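Local coordinates for protein AlkD2 (Streptococcus mutans, PDB 6M9M) that is of unknown function but binds inosine-5'-monophosphate and belongs, by its HEAT-like repeat architecture, to a family that includes DNA alkylation repair glycosylases, at residues E23-R26 against A27-Y31; A146-R149 against I150-K154; L189-K192 against E193-Q196. All coordinates share one frame; numbering follows the deposited sequence.

Contact 1 of 3, residues E23-R26 against A27-Y31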
loop_
_atom_site.group_PDB
_atom_site.type_symbol
_atom_site.label_atom_id
_atom_site.label_comp_id
_atom_site.label_asym_id
_atom_site.label_seq_id
_atom_site.Cartn_x
_atom_site.Cartn_y
_atom_site.Cartn_z
ATOM N N GLU A 23 -9.544 3.899 -13.664
ATOM C CA GLU A 23 -8.267 3.286 -14.000
ATOM C C GLU A 23 -8.213 1.843 -13.513
ATOM O O GLU A 23 -7.735 0.956 -14.232
ATOM C CB GLU A 23 -7.126 4.106 -13.403
ATOM C CG GLU A 23 -6.994 5.513 -13.983
ATOM C CD GLU A 23 -7.658 6.604 -13.146
ATOM O OE1 GLU A 23 -8.571 6.289 -12.365
ATOM O OE2 GLU A 23 -7.259 7.785 -13.282
ATOM N N GLU A 24 -8.702 1.594 -12.301
ATOM C CA GLU A 24 -8.724 0.250 -11.748
ATOM C C GLU A 24 -9.536 -0.695 -12.619
ATOM O O GLU A 24 -9.093 -1.805 -12.926
ATOM C CB GLU A 24 -9.312 0.306 -10.337
ATOM C CG GLU A 24 -9.275 -1.026 -9.622
ATOM C CD GLU A 24 -9.947 -0.982 -8.269
ATOM O OE1 GLU A 24 -10.870 -0.150 -8.087
ATOM O OE2 GLU A 24 -9.566 -1.793 -7.399
ATOM N N GLN A 25 -10.745 -0.287 -13.009
ATOM C CA GLN A 25 -11.587 -1.190 -13.786
ATOM C C GLN A 25 -10.985 -1.479 -15.156
ATOM O O GLN A 25 -11.048 -2.615 -15.636
ATOM C CB GLN A 25 -13.004 -0.635 -13.908
ATOM C CG GLN A 25 -13.960 -1.588 -14.616
ATOM C CD GLN A 25 -13.991 -2.978 -13.985
ATOM O OE1 GLN A 25 -14.355 -3.136 -12.817
ATOM N NE2 GLN A 25 -13.593 -3.988 -14.755
ATOM N N ARG A 26 -10.379 -0.477 -15.797
ATOM C CA ARG A 26 -9.732 -0.734 -17.082
ATOM C C ARG A 26 -8.570 -1.709 -16.919
ATOM O O ARG A 26 -8.411 -2.634 -17.722
ATOM C CB ARG A 26 -9.248 0.583 -17.685
ATOM C CG ARG A 26 -8.884 0.495 -19.157
ATOM C CD ARG A 26 -10.126 0.465 -20.074
ATOM N NE ARG A 26 -9.722 0.741 -21.446
ATOM C CZ ARG A 26 -9.671 1.951 -21.992
ATOM N NH1 ARG A 26 -10.038 3.022 -21.301
ATOM N NH2 ARG A 26 -9.272 2.082 -23.249
ATOM N N ALA A 27 -7.747 -1.525 -15.882
ATOM C CA ALA A 27 -6.651 -2.450 -15.635
ATOM C C ALA A 27 -7.163 -3.866 -15.385
ATOM O O ALA A 27 -6.603 -4.841 -15.910
ATOM C CB ALA A 27 -5.823 -1.960 -14.448
ATOM N N LEU A 28 -8.213 -4.015 -14.573
ATOM C CA LEU A 28 -8.741 -5.347 -14.298
ATOM C C LEU A 28 -9.207 -6.023 -15.581
ATOM O O LEU A 28 -8.910 -7.198 -15.815
ATOM C CB LEU A 28 -9.864 -5.270 -13.272
ATOM C CG LEU A 28 -10.388 -6.635 -12.806
ATOM C CD1 LEU A 28 -9.277 -7.556 -12.302
ATOM C CD2 LEU A 28 -11.405 -6.388 -11.708
ATOM N N THR A 29 -9.961 -5.301 -16.417
ATOM C CA THR A 29 -10.421 -5.849 -17.687
ATOM C C THR A 29 -9.255 -6.292 -18.555
ATOM O O THR A 29 -9.262 -7.394 -19.116
ATOM C CB THR A 29 -11.252 -4.798 -18.423
ATOM O OG1 THR A 29 -12.424 -4.507 -17.655
ATOM C CG2 THR A 29 -11.664 -5.294 -19.807
ATOM N N ASP A 30 -8.241 -5.440 -18.683
ATOM C CA ASP A 30 -7.126 -5.761 -19.571
ATOM C C ASP A 30 -6.299 -6.920 -19.027
ATOM O O ASP A 30 -5.841 -7.772 -19.793
ATOM C CB ASP A 30 -6.272 -4.513 -19.795
ATOM C CG ASP A 30 -6.995 -3.435 -20.600
ATOM O OD1 ASP A 30 -8.007 -3.749 -21.269
ATOM O OD2 ASP A 30 -6.534 -2.273 -20.570
ATOM N N TYR A 31 -6.121 -6.985 -17.709
ATOM C CA TYR A 31 -5.429 -8.111 -17.100
ATOM C C TYR A 31 -6.148 -9.428 -17.372
ATOM O O TYR A 31 -5.508 -10.449 -17.651
ATOM C CB TYR A 31 -5.301 -7.858 -15.593
ATOM C CG TYR A 31 -4.733 -9.031 -14.849
ATOM C CD1 TYR A 31 -3.382 -9.327 -14.920
ATOM C CD2 TYR A 31 -5.552 -9.858 -14.087
ATOM C CE1 TYR A 31 -2.855 -10.406 -14.253
ATOM C CE2 TYR A 31 -5.026 -10.956 -13.421
ATOM C CZ TYR A 31 -3.674 -11.217 -13.492
ATOM O OH TYR A 31 -3.142 -12.308 -12.831
HETATM O O HOH W 1 -10.038 -2.101 -22.253
#
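Arg26 and Asp30 lie one turn apart on helix 21-32 of this HEAT-like repeat protein, and they show how an i to i+4 pair of opposite charges can be linked without a direct salt bridge. The guanidinium and carboxylate planes stand 74° to each other. Asp30 OD2 lies well out of the guanidinium plane, 4.5 Å from Arg26 NE, with no N-H aimed at it, and the nearest side-chain approach is from the methylene Arg26 CG, 3.9 Å from the same oxygen. Arg26 sets off with CG anti to the backbone N (chi1 -165°) and turns about its CB-CG bond; its NH1 makes a salt bridge to Asp12 on helix 2-13. Asp30 OD2 is hydrogen-bonded to the hydroxyls of Tyr5 and Tyr57, so the pair joins three helices. On another side of the turn Thr29 faces back to Gln25, whose carbonyl O receives Thr29 N at 3.0 Å; Thr29 OG1 sits 3.1 Å from that Gln25 O. Where the charged groups fail to touch, a water completes the link, accepting from Arg26 NE at 3.0 Å and donating to Asp30 OD1 at 2.8 Å.

Contact 2 of 3, residues A146-R149 against I150-K154; sequences AIRR and IADLK
With chi1 of -74°, Asp152 places its CG beside its own backbone N and turns the carboxylate back along the helix, until CG lies 3.1 Å from Arg148 O. Ile150 uses a like torsion, chi1 -64°, to lay CG1 3.3 Å from Ala146 O. Ile150 lies in the C-terminal part of helix 143-151 in a HEAT-like repeat fold, and Asp152 in the type I beta turn from Ala151 to Lys154 that follows on. The i+4 to i bond from Ala151 N to Ile147 O is regular at 2.9 Å, whereas Asp152 N meets Arg148 O on a bent path, N-H...O 141°.

Carboxylate and carbonyl oxygens face each other here as acceptors, and bridging waters probably ease the repulsion between them. One water donates to both Arg148 O and Asp152 OD1, though its leg to OD1 is very short and the exact length therefore doubtful; a second donates to Arg149 O and Asp152 OD2. A third donates to OD2 and takes a weak bond from Arg148 NE, bridging charges 5.0 Å apart between Arg148 NE and Asp152 OD2. The arginine ends have other partners, Glu145 for both and Asp112 on helix 108-115 for Arg149.

On the apolar side Ile150 packs against Val165, Leu169 and Ile172 of helix 159-175, its CD1 4.4 Å from Ala146 CB. Leu153, inside the beta turn, brings its CD1 to 3.6 Å from Arg149 O.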
loop_
_atom_site.group_PDB
_atom_site.type_symbol
_atom_site.label_atom_id
_atom_site.label_comp_id
_atom_site.label_asym_id
_atom_site.label_seq_id
_atom_site.Cartn_x
_atom_site.Cartn_y
_atom_site.Cartn_z
ATOM N N ALA A 146 -0.513 -7.917 13.629
ATOM C CA ALA A 146 -0.620 -6.618 12.982
ATOM C C ALA A 146 -0.110 -5.522 13.901
ATOM O O ALA A 146 0.696 -4.688 13.490
ATOM C CB ALA A 146 -2.072 -6.357 12.588
ATOM N N ILE A 147 -0.576 -5.505 15.153
ATOM C CA ILE A 147 -0.206 -4.433 16.073
ATOM C C ILE A 147 1.312 -4.349 16.209
ATOM O O ILE A 147 1.897 -3.259 16.166
ATOM C CB ILE A 147 -0.904 -4.639 17.433
ATOM C CG1 ILE A 147 -2.417 -4.457 17.278
ATOM C CG2 ILE A 147 -0.343 -3.687 18.476
ATOM C CD1 ILE A 147 -3.215 -4.916 18.486
ATOM N N ARG A 148 1.978 -5.497 16.388
ATOM C CA ARG A 148 3.422 -5.480 16.607
ATOM C C ARG A 148 4.150 -4.917 15.394
ATOM O O ARG A 148 5.090 -4.120 15.526
ATOM C CB ARG A 148 3.943 -6.888 16.923
ATOM C CG ARG A 148 5.449 -6.946 17.138
ATOM C CD ARG A 148 5.974 -8.363 17.296
ATOM N NE ARG A 148 6.175 -9.037 16.013
ATOM C CZ ARG A 148 5.423 -10.034 15.550
ATOM N NH1 ARG A 148 4.401 -10.500 16.256
ATOM N NH2 ARG A 148 5.702 -10.576 14.373
ATOM N N ARG A 149 3.730 -5.324 14.198
ATOM C CA ARG A 149 4.409 -4.894 12.983
ATOM C C ARG A 149 4.238 -3.400 12.754
ATOM O O ARG A 149 5.184 -2.719 12.355
ATOM C CB ARG A 149 3.863 -5.667 11.781
ATOM C CG ARG A 149 4.424 -7.065 11.681
ATOM C CD ARG A 149 3.827 -7.830 10.482
ATOM N NE ARG A 149 4.631 -9.007 10.213
ATOM C CZ ARG A 149 4.502 -10.161 10.855
ATOM N NH1 ARG A 149 3.536 -10.318 11.755
ATOM N NH2 ARG A 149 5.339 -11.153 10.579
ATOM N N ILE A 150 3.035 -2.885 12.988
ATOM C CA ILE A 150 2.770 -1.468 12.789
ATOM C C ILE A 150 3.510 -0.648 13.837
ATOM O O ILE A 150 4.164 0.363 13.530
ATOM C CB ILE A 150 1.255 -1.204 12.839
ATOM C CG1 ILE A 150 0.529 -1.905 11.700
ATOM C CG2 ILE A 150 0.987 0.298 12.790
ATOM C CD1 ILE A 150 -0.962 -2.125 11.976
ATOM N N ALA A 151 3.426 -1.073 15.103
ATOM C CA ALA A 151 4.017 -0.306 16.199
ATOM C C ALA A 151 5.535 -0.238 16.088
ATOM O O ALA A 151 6.136 0.711 16.606
ATOM C CB ALA A 151 3.597 -0.911 17.541
ATOM N N ASP A 152 6.165 -1.200 15.399
ATOM C CA ASP A 152 7.597 -1.131 15.179
ATOM C C ASP A 152 8.014 0.118 14.411
ATOM O O ASP A 152 9.191 0.495 14.449
ATOM C CB ASP A 152 8.104 -2.334 14.378
ATOM C CG ASP A 152 8.166 -3.619 15.176
ATOM O OD1 ASP A 152 8.318 -3.559 16.410
ATOM O OD2 ASP A 152 8.109 -4.702 14.536
ATOM N N LEU A 153 7.097 0.737 13.665
ATOM C CA LEU A 153 7.389 1.929 12.887
ATOM C C LEU A 153 7.004 3.219 13.602
ATOM O O LEU A 153 6.999 4.291 12.979
ATOM C CB LEU A 153 6.738 1.842 11.505
ATOM C CG LEU A 153 7.467 0.998 10.457
ATOM C CD1 LEU A 153 7.537 -0.468 10.814
ATOM C CD2 LEU A 153 6.815 1.187 9.095
ATOM N N LYS A 154 6.745 3.154 14.917
ATOM C CA LYS A 154 6.336 4.351 15.662
ATOM C C LYS A 154 7.433 5.412 15.764
ATOM O O LYS A 154 7.121 6.575 16.055
ATOM C CB LYS A 154 5.856 3.965 17.061
ATOM C CG LYS A 154 6.930 3.385 17.962
ATOM C CD LYS A 154 6.308 2.688 19.161
ATOM C CE LYS A 154 7.373 2.120 20.080
ATOM N NZ LYS A 154 8.084 0.968 19.442
HETATM O O HOH W 2 6.430 -3.649 18.014
HETATM O O HOH W 3 7.668 -7.243 13.671
HETATM O O HOH W 4 7.567 -3.977 11.495
#

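Contact 3 of 3, residues L189-K192 against E193-Q196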
loop_
_atom_site.group_PDB
_atom_site.type_symbol
_atom_site.label_atom_id
_atom_site.label_comp_id
_atom_site.label_asym_id
_atom_site.label_seq_id
_atom_site.Cartn_x
_atom_site.Cartn_y
_atom_site.Cartn_z
ATOM N N LEU A 189 7.195 7.691 25.959
ATOM C CA LEU A 189 6.789 8.783 25.063
ATOM C C LEU A 189 7.783 9.947 25.061
ATOM O O LEU A 189 7.481 11.085 25.429
ATOM C CB LEU A 189 5.396 9.277 25.428
ATOM C CG LEU A 189 4.292 8.245 25.272
ATOM C CD1 LEU A 189 2.975 8.913 25.626
ATOM C CD2 LEU A 189 4.224 7.667 23.876
ATOM N N GLU A 190 8.966 9.661 24.553
ATOM C CA GLU A 190 10.083 10.594 24.562
ATOM C C GLU A 190 10.198 11.396 23.269
ATOM O O GLU A 190 10.239 12.629 23.307
ATOM C CB GLU A 190 11.344 9.769 24.827
ATOM C CG GLU A 190 12.584 10.524 25.146
ATOM C CD GLU A 190 13.664 9.593 25.677
ATOM O OE1 GLU A 190 14.206 8.798 24.877
ATOM O OE2 GLU A 190 13.940 9.631 26.894
ATOM N N SER A 191 10.272 10.733 22.128
ATOM C CA SER A 191 10.577 11.441 20.895
ATOM C C SER A 191 9.364 12.206 20.361
ATOM O O SER A 191 8.209 11.913 20.678
ATOM C CB SER A 191 11.067 10.487 19.811
ATOM O OG SER A 191 10.027 9.620 19.427
ATOM N N LYS A 192 9.650 13.189 19.503
ATOM C CA LYS A 192 8.587 13.853 18.755
ATOM C C LYS A 192 7.791 12.834 17.954
ATOM O O LYS A 192 6.555 12.870 17.915
ATOM C CB LYS A 192 9.220 14.896 17.823
ATOM C CG LYS A 192 8.256 15.586 16.875
ATOM C CD LYS A 192 8.984 16.396 15.803
ATOM C CE LYS A 192 9.601 15.495 14.751
ATOM N NZ LYS A 192 10.192 16.285 13.636
ATOM N N GLU A 193 8.499 11.903 17.327
ATOM C CA GLU A 193 7.886 10.910 16.458
ATOM C C GLU A 193 6.884 10.047 17.209
ATOM O O GLU A 193 5.741 9.882 16.767
ATOM C CB GLU A 193 9.006 10.050 15.880
ATOM C CG GLU A 193 9.882 10.770 14.852
ATOM C CD GLU A 193 11.083 11.526 15.414
ATOM O OE1 GLU A 193 11.177 11.776 16.644
ATOM O OE2 GLU A 193 11.957 11.853 14.592
ATOM N N ILE A 194 7.292 9.478 18.351
ATOM C CA ILE A 194 6.402 8.547 19.041
ATOM C C ILE A 194 5.182 9.276 19.593
ATOM O O ILE A 194 4.083 8.707 19.665
ATOM C CB ILE A 194 7.160 7.742 20.118
ATOM C CG1 ILE A 194 6.349 6.505 20.508
ATOM C CG2 ILE A 194 7.474 8.622 21.336
ATOM C CD1 ILE A 194 7.072 5.557 21.434
ATOM N N ASN A 195 5.343 10.536 19.999
ATOM C CA ASN A 195 4.203 11.289 20.515
ATOM C C ASN A 195 3.190 11.578 19.421
ATOM O O ASN A 195 1.980 11.523 19.662
ATOM C CB ASN A 195 4.676 12.555 21.215
ATOM C CG ASN A 195 5.051 12.291 22.645
ATOM O OD1 ASN A 195 4.195 12.019 23.481
ATOM N ND2 ASN A 195 6.342 12.342 22.939
ATOM N N GLN A 196 3.660 11.842 18.204
ATOM C CA GLN A 196 2.740 12.044 17.096
ATOM C C GLN A 196 1.908 10.784 16.849
ATOM O O GLN A 196 0.678 10.844 16.675
ATOM C CB GLN A 196 3.533 12.426 15.847
ATOM C CG GLN A 196 2.651 12.576 14.646
ATOM C CD GLN A 196 3.350 13.196 13.474
ATOM O OE1 GLN A 196 4.548 12.977 13.257
ATOM N NE2 GLN A 196 2.614 13.997 12.709
HETATM O O HOH W 5 12.392 13.569 18.308
#
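The side chains of Asn195 and Ser191, with backbone atoms of both, carry most of the polar contact. The amide ND2 of Asn195 makes two hydrogen bonds, to Leu189 O and to Ser191 O, both 3.0 Å from ND2. Neither follows a lone pair: ND2 stands above the Leu189 carbonyl plane, 76° out of it, and less steeply above that of Ser191. The backbone N of Asn195 reaches Ser191 O from the opposite face, at 3.3 Å, so one carbonyl oxygen is held between two donors of a single residue. Two acceptors on ND2 should fix the rotation of the amide.

Ser191 is the N-cap of helix 192-201, in the last part of the HEAT-like repeat chain. Its OG takes the position between the backbone N and the carbonyl carbon (chi1 66°), which brings it 2.9 Å from Ile194 N, almost in line with the N-H (166°). The same OG is hydrogen-bonded to Glu155, a partner from the loop after helix 143-151.

Water serves the first turn as well: one molecule accepts from Lys192 N and donates to Glu193 OE1 at 2.7 Å.

Van der Waals contacts run alongside. The apolar pair is Leu189 CD2 and Ile194 CG1, 4.1 Å apart, the two side chains at about a right angle. Leu189 CB lies 3.6 Å from Asn195 OD1, and Ile194 CG2 closes against the cap oxygen, Ser191 OG. Glu193, turned about its CB-CG bond, brings its carboxylate back to Ser191, with OE1 3.4 Å from Ser191 CB.

In the fold
From the N terminus, contact 1 comes first, within helix 21-32, whose faces meet helices 2-13 and 52-65; the side chain of Glu23 lies about 9 Å from the bound inosinic acid. Contact 2 follows at the C-terminal part of helix 143-151, and contact 3 where the loop after helix 177-185 enters helix 192-201. Each is local, so none closes a long loop, and the three run in series without nesting or crossing. Contact 1 lies opposite the other two about the chain's centre, its own centre about 33 Å from that of contact 2. Contacts 2 and 3 touch: Lys154 CE packs 3.7 Å from Ile194 CD1, joining the exit of one helix to the start of the last.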